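Local coordinates for protein toll-like receptor 13 (Mus musculus, PDB 4Z0C) that recognises and binds bacterial 23S rRNA and signals through MYD88 and TRAF6 to switch on NF-kappa-B and the inflammatory response, at residues A[545-550]-A[554-559]; A[657-662]-A[684-689]. All blocks are in the same frame, centred on the assembly; numbering follows the deposited sequence.

Contact 1: residues A[545-550]-A[554-559]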
# COMPACT_ATOMS: atom_id res chain seq x y z
N ASN A 545 -12.11 -2.14 -23.89
CA ASN A 545 -13.53 -1.93 -23.61
C ASN A 545 -13.78 -1.75 -22.11
O ASN A 545 -14.86 -2.05 -21.58
CB ASN A 545 -14.35 -3.11 -24.13
CG ASN A 545 -13.94 -4.41 -23.49
OD1 ASN A 545 -12.83 -4.53 -22.96
ND2 ASN A 545 -14.83 -5.39 -23.50
N PHE A 546 -12.76 -1.26 -21.41
CA PHE A 546 -12.82 -1.20 -19.96
C PHE A 546 -14.00 -0.39 -19.43
O PHE A 546 -14.54 -0.74 -18.37
CB PHE A 546 -11.51 -0.66 -19.41
CG PHE A 546 -11.29 -0.98 -17.95
CD1 PHE A 546 -11.19 -2.29 -17.52
CD2 PHE A 546 -11.18 0.05 -17.02
CE1 PHE A 546 -10.99 -2.58 -16.20
CE2 PHE A 546 -10.96 -0.22 -15.69
CZ PHE A 546 -10.88 -1.54 -15.27
N PHE A 547 -14.41 0.65 -20.15
CA PHE A 547 -15.45 1.58 -19.65
C PHE A 547 -16.84 1.45 -20.27
O PHE A 547 -17.71 2.29 -20.05
CB PHE A 547 -14.96 3.03 -19.74
CG PHE A 547 -13.75 3.29 -18.90
CD1 PHE A 547 -13.83 3.20 -17.51
CD2 PHE A 547 -12.53 3.57 -19.49
CE1 PHE A 547 -12.72 3.41 -16.73
CE2 PHE A 547 -11.41 3.79 -18.71
CZ PHE A 547 -11.51 3.71 -17.32
N GLN A 548 -17.03 0.39 -21.03
CA GLN A 548 -18.31 0.03 -21.64
C GLN A 548 -19.44 0.07 -20.60
O GLN A 548 -19.31 -0.46 -19.49
CB GLN A 548 -18.18 -1.39 -22.23
CG GLN A 548 -19.28 -1.84 -23.17
CD GLN A 548 -19.12 -1.30 -24.58
OE1 GLN A 548 -18.17 -0.58 -24.88
NE2 GLN A 548 -20.05 -1.65 -25.46
N GLY A 549 -20.55 0.70 -20.97
CA GLY A 549 -21.75 0.69 -20.16
C GLY A 549 -21.86 1.90 -19.25
O GLY A 549 -22.85 2.04 -18.53
N LEU A 550 -20.86 2.77 -19.31
CA LEU A 550 -20.75 3.89 -18.39
C LEU A 550 -21.15 5.26 -18.98
O LEU A 550 -20.49 6.27 -18.74
CB LEU A 550 -19.34 3.93 -17.79
CG LEU A 550 -19.07 2.84 -16.74
CD1 LEU A 550 -17.64 2.88 -16.23
CD2 LEU A 550 -20.04 3.01 -15.59
N GLN A 554 -19.98 10.72 -14.64
CA GLN A 554 -19.67 12.15 -14.65
C GLN A 554 -18.23 12.45 -14.22
O GLN A 554 -17.65 13.45 -14.65
CB GLN A 554 -20.63 12.92 -13.75
CG GLN A 554 -22.09 12.78 -14.13
CD GLN A 554 -23.01 13.43 -13.10
OE1 GLN A 554 -22.56 13.86 -12.04
NE2 GLN A 554 -24.30 13.51 -13.42
N GLU A 555 -17.69 11.60 -13.36
CA GLU A 555 -16.35 11.82 -12.82
C GLU A 555 -15.51 10.55 -12.85
O GLU A 555 -15.93 9.52 -12.33
CB GLU A 555 -16.45 12.34 -11.39
CG GLU A 555 -15.15 12.84 -10.79
CD GLU A 555 -15.32 13.32 -9.35
OE1 GLU A 555 -15.95 12.58 -8.56
OE2 GLU A 555 -14.85 14.43 -9.00
N LEU A 556 -14.34 10.61 -13.46
CA LEU A 556 -13.41 9.47 -13.51
C LEU A 556 -12.08 9.92 -12.93
O LEU A 556 -11.53 10.94 -13.34
CB LEU A 556 -13.22 8.97 -14.95
CG LEU A 556 -12.28 7.81 -15.28
CD1 LEU A 556 -12.61 6.59 -14.46
CD2 LEU A 556 -12.37 7.47 -16.75
N LEU A 557 -11.62 9.22 -11.90
CA LEU A 557 -10.34 9.55 -11.27
C LEU A 557 -9.35 8.40 -11.51
O LEU A 557 -9.57 7.31 -11.00
CB LEU A 557 -10.53 9.76 -9.78
CG LEU A 557 -11.62 10.70 -9.27
CD1 LEU A 557 -11.47 10.77 -7.80
CD2 LEU A 557 -11.52 12.10 -9.89
N LEU A 558 -8.32 8.63 -12.32
CA LEU A 558 -7.30 7.63 -12.62
C LEU A 558 -5.94 8.14 -12.15
O LEU A 558 -4.89 7.58 -12.52
CB LEU A 558 -7.24 7.34 -14.12
CG LEU A 558 -8.47 6.74 -14.80
CD1 LEU A 558 -8.27 6.76 -16.31
CD2 LEU A 558 -8.77 5.35 -14.31
N GLY A 559 -5.94 9.23 -11.38
CA GLY A 559 -4.70 9.81 -10.88
C GLY A 559 -3.88 8.91 -9.95
O GLY A 559 -4.35 7.86 -9.53
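Phe547 and Leu556 meet inside the leucine-rich-repeat solenoid of the receptor's ligand-binding ectodomain, where the loop 545-550 of LRR 21 faces the short strand 555-557 of LRR 22. The two side chains come at each other from opposite directions across a gap of 10.2 Å between Phe547 CA and Leu556 CA. With so wide a backbone separation the contact is made entirely by side chains, and no hydrogen bond crosses it.

The dense part is the Phe547 ring. Leu556 CD2 sits over one face, making a CH-pi contact 4.2 Å from the Phe547 ring centroid and 23° off the ring normal, while Leu556 CD1 reaches CE1 of the same ring at 3.9 Å. With CG anti to the backbone N (chi1 179°), the Leu556 side chain extends toward the loop, and chi2 near 54° turns CD2 over the ring and CD1 to its rim atom CE1. The opposite face of Phe547 is taken by the ring of Phe546, whose edge points at it, so the phenyl is held between a leucine methyl and an aromatic neighbour. Leu530, on the adjacent strand 529-531, packs against both Phe547 and Leu556.

The other side of the strand is looser: Glu555 and Leu557, partly exposed, alternate with the buried Leu556 and Leu558. On the loop, Gln548 is exposed. At the rim of the phenyl ring, Leu558 CD2 lies near its plane, 4.4 Å from Phe547 CZ.

Contact 2: residues A[657-662]-A[684-689]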
# COMPACT_ATOMS: atom_id res chain seq x y z
N ASP A 657 -3.92 26.10 -16.44
CA ASP A 657 -2.90 26.09 -15.40
C ASP A 657 -1.65 25.45 -15.95
O ASP A 657 -1.63 24.26 -16.25
CB ASP A 657 -3.40 25.30 -14.19
CG ASP A 657 -2.49 25.43 -12.99
OD1 ASP A 657 -1.30 25.78 -13.17
OD2 ASP A 657 -2.97 25.15 -11.88
N VAL A 658 -0.60 26.26 -16.06
CA VAL A 658 0.66 25.80 -16.62
C VAL A 658 1.80 26.23 -15.70
O VAL A 658 2.96 26.35 -16.09
CB VAL A 658 0.80 26.27 -18.09
CG1 VAL A 658 1.12 27.76 -18.15
CG2 VAL A 658 1.79 25.42 -18.84
N TYR A 659 1.43 26.44 -14.44
CA TYR A 659 2.36 26.66 -13.34
C TYR A 659 3.24 25.42 -13.13
O TYR A 659 2.83 24.30 -13.40
CB TYR A 659 1.56 26.98 -12.09
CG TYR A 659 2.34 27.07 -10.80
CD1 TYR A 659 3.29 28.08 -10.60
CD2 TYR A 659 2.08 26.19 -9.74
CE1 TYR A 659 4.00 28.17 -9.42
CE2 TYR A 659 2.77 26.28 -8.55
CZ TYR A 659 3.73 27.27 -8.39
OH TYR A 659 4.42 27.34 -7.21
N GLY A 660 4.46 25.62 -12.64
CA GLY A 660 5.38 24.53 -12.38
C GLY A 660 5.91 23.88 -13.64
O GLY A 660 6.32 22.72 -13.60
N ASN A 661 5.87 24.59 -14.77
CA ASN A 661 6.45 24.06 -16.02
C ASN A 661 7.81 24.66 -16.36
O ASN A 661 8.47 25.23 -15.49
CB ASN A 661 5.46 24.19 -17.17
CG ASN A 661 4.41 23.10 -17.15
OD1 ASN A 661 4.47 22.17 -17.93
ND2 ASN A 661 3.48 23.19 -16.22
N LYS A 662 8.22 24.54 -17.61
CA LYS A 662 9.53 25.03 -18.04
C LYS A 662 9.43 25.93 -19.26
O LYS A 662 10.19 25.79 -20.22
CB LYS A 662 10.46 23.85 -18.35
CG LYS A 662 10.51 22.76 -17.29
CD LYS A 662 11.94 22.42 -16.92
CE LYS A 662 12.19 22.53 -15.43
NZ LYS A 662 12.65 21.22 -14.89
N ILE A 684 -4.89 32.44 -15.43
CA ILE A 684 -3.69 31.63 -15.53
C ILE A 684 -2.82 31.77 -14.28
O ILE A 684 -2.12 32.76 -14.12
CB ILE A 684 -2.91 31.92 -16.86
CG1 ILE A 684 -3.69 31.32 -18.03
CG2 ILE A 684 -1.48 31.31 -16.84
CD1 ILE A 684 -3.48 31.99 -19.29
N PRO A 685 -2.91 30.77 -13.39
CA PRO A 685 -2.29 30.75 -12.06
C PRO A 685 -0.80 31.09 -12.02
O PRO A 685 0.03 30.39 -12.61
CB PRO A 685 -2.47 29.30 -11.60
CG PRO A 685 -3.54 28.73 -12.46
CD PRO A 685 -3.90 29.70 -13.54
N PHE A 686 -0.51 32.16 -11.28
CA PHE A 686 0.85 32.60 -10.95
C PHE A 686 1.66 33.03 -12.17
O PHE A 686 2.88 33.17 -12.08
CB PHE A 686 1.59 31.54 -10.14
CG PHE A 686 0.79 31.00 -8.98
CD1 PHE A 686 0.47 31.81 -7.90
CD2 PHE A 686 0.34 29.68 -8.98
CE1 PHE A 686 -0.27 31.33 -6.83
CE2 PHE A 686 -0.40 29.19 -7.91
CZ PHE A 686 -0.71 30.02 -6.82
N LEU A 687 0.95 33.29 -13.27
CA LEU A 687 1.53 33.70 -14.56
C LEU A 687 2.67 34.70 -14.43
O LEU A 687 3.75 34.48 -14.98
CB LEU A 687 0.44 34.33 -15.43
CG LEU A 687 0.91 35.07 -16.69
CD1 LEU A 687 1.48 34.08 -17.71
CD2 LEU A 687 -0.22 35.88 -17.29
N ARG A 688 2.43 35.77 -13.68
CA ARG A 688 3.40 36.86 -13.53
C ARG A 688 4.65 36.51 -12.74
O ARG A 688 5.51 37.37 -12.52
CB ARG A 688 2.73 38.09 -12.88
CG ARG A 688 1.56 38.63 -13.65
CD ARG A 688 1.11 39.97 -13.11
NE ARG A 688 0.78 40.87 -14.21
CZ ARG A 688 1.57 41.86 -14.63
NH1 ARG A 688 2.72 42.11 -14.01
NH2 ARG A 688 1.20 42.61 -15.65
N SER A 689 4.75 35.25 -12.30
CA SER A 689 5.93 34.76 -11.58
C SER A 689 6.77 33.77 -12.38
O SER A 689 7.90 33.46 -11.99
CB SER A 689 5.50 34.11 -10.27
OG SER A 689 4.80 32.90 -10.51
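The end of the leucine-rich-repeat solenoid, where the last strand, 655-657, runs out into the C-terminal LRRCT cap, is where Tyr659 and Phe686 pack together. The rings form an edge-to-face pair: the edge of Phe686 is turned toward the face of Tyr659, the centroids are 4.8 Å apart and the planes meet at 53°, well short of a perpendicular T. Phe686 CD2 does the touching, standing over the centre of the tyrosine ring and 3.7 Å from Tyr659 CD1. CG anti to the backbone N (chi1 173°) extends the Tyr659 side chain toward 684-689, and the turn about CB-CG presents a ring face to Phe686.

Beside the aromatic pair, Pro685 sets its CG corner against the carboxylate of Asp657, Pro685 CG lying 3.5 Å from Asp657 CG. That carboxylate is held by both oxygens. Asp657 OD1 accepts the backbone N of Tyr659 at 3.1 Å, nearly along the C-O axis, in an Asx turn that fixes the chain just as it leaves the strand; Asp657 OD2 forms a salt bridge with Arg635. The acid is thus buried with its polar atoms engaged, and the arginine would be expected to favour its charged form. No hydrogen bond links the two segments.

Phe686 occupies the third position of a type II turn from Ile684 to Leu687, with phi at 65°, and Leu687 N returns to Ile684 O at 3.2 Å. Thr7, on the N-terminal strand 7-9, touches both Pro685 and Phe686, so the beginning of the chain also borders this junction. Just past the turn, Phe686 O accepts the backbone N of Ser689 at 2.8 Å.

In the fold
Contact 1 and contact 2 lie in series along the chain and do not touch: their centres are 29 Å apart and their nearest atoms about 15 Å. Contact 1 joins two consecutive repeats, LRR 21 and LRR 22, within the solenoid; contact 2 joins the last strand to the C-terminal cap. Strands 579-581, 607-609 and 631-633 stand between strand 555-557 and strand 655-657, all running parallel. Each contact has its nearest atom about 5 Å from the bound single-stranded RNA, so both lie near it without direct contact. The second subunit comes near contact 2, through a weak, long ion pair from Lys662 to its Glu616, but does not touch the segments of contact 1.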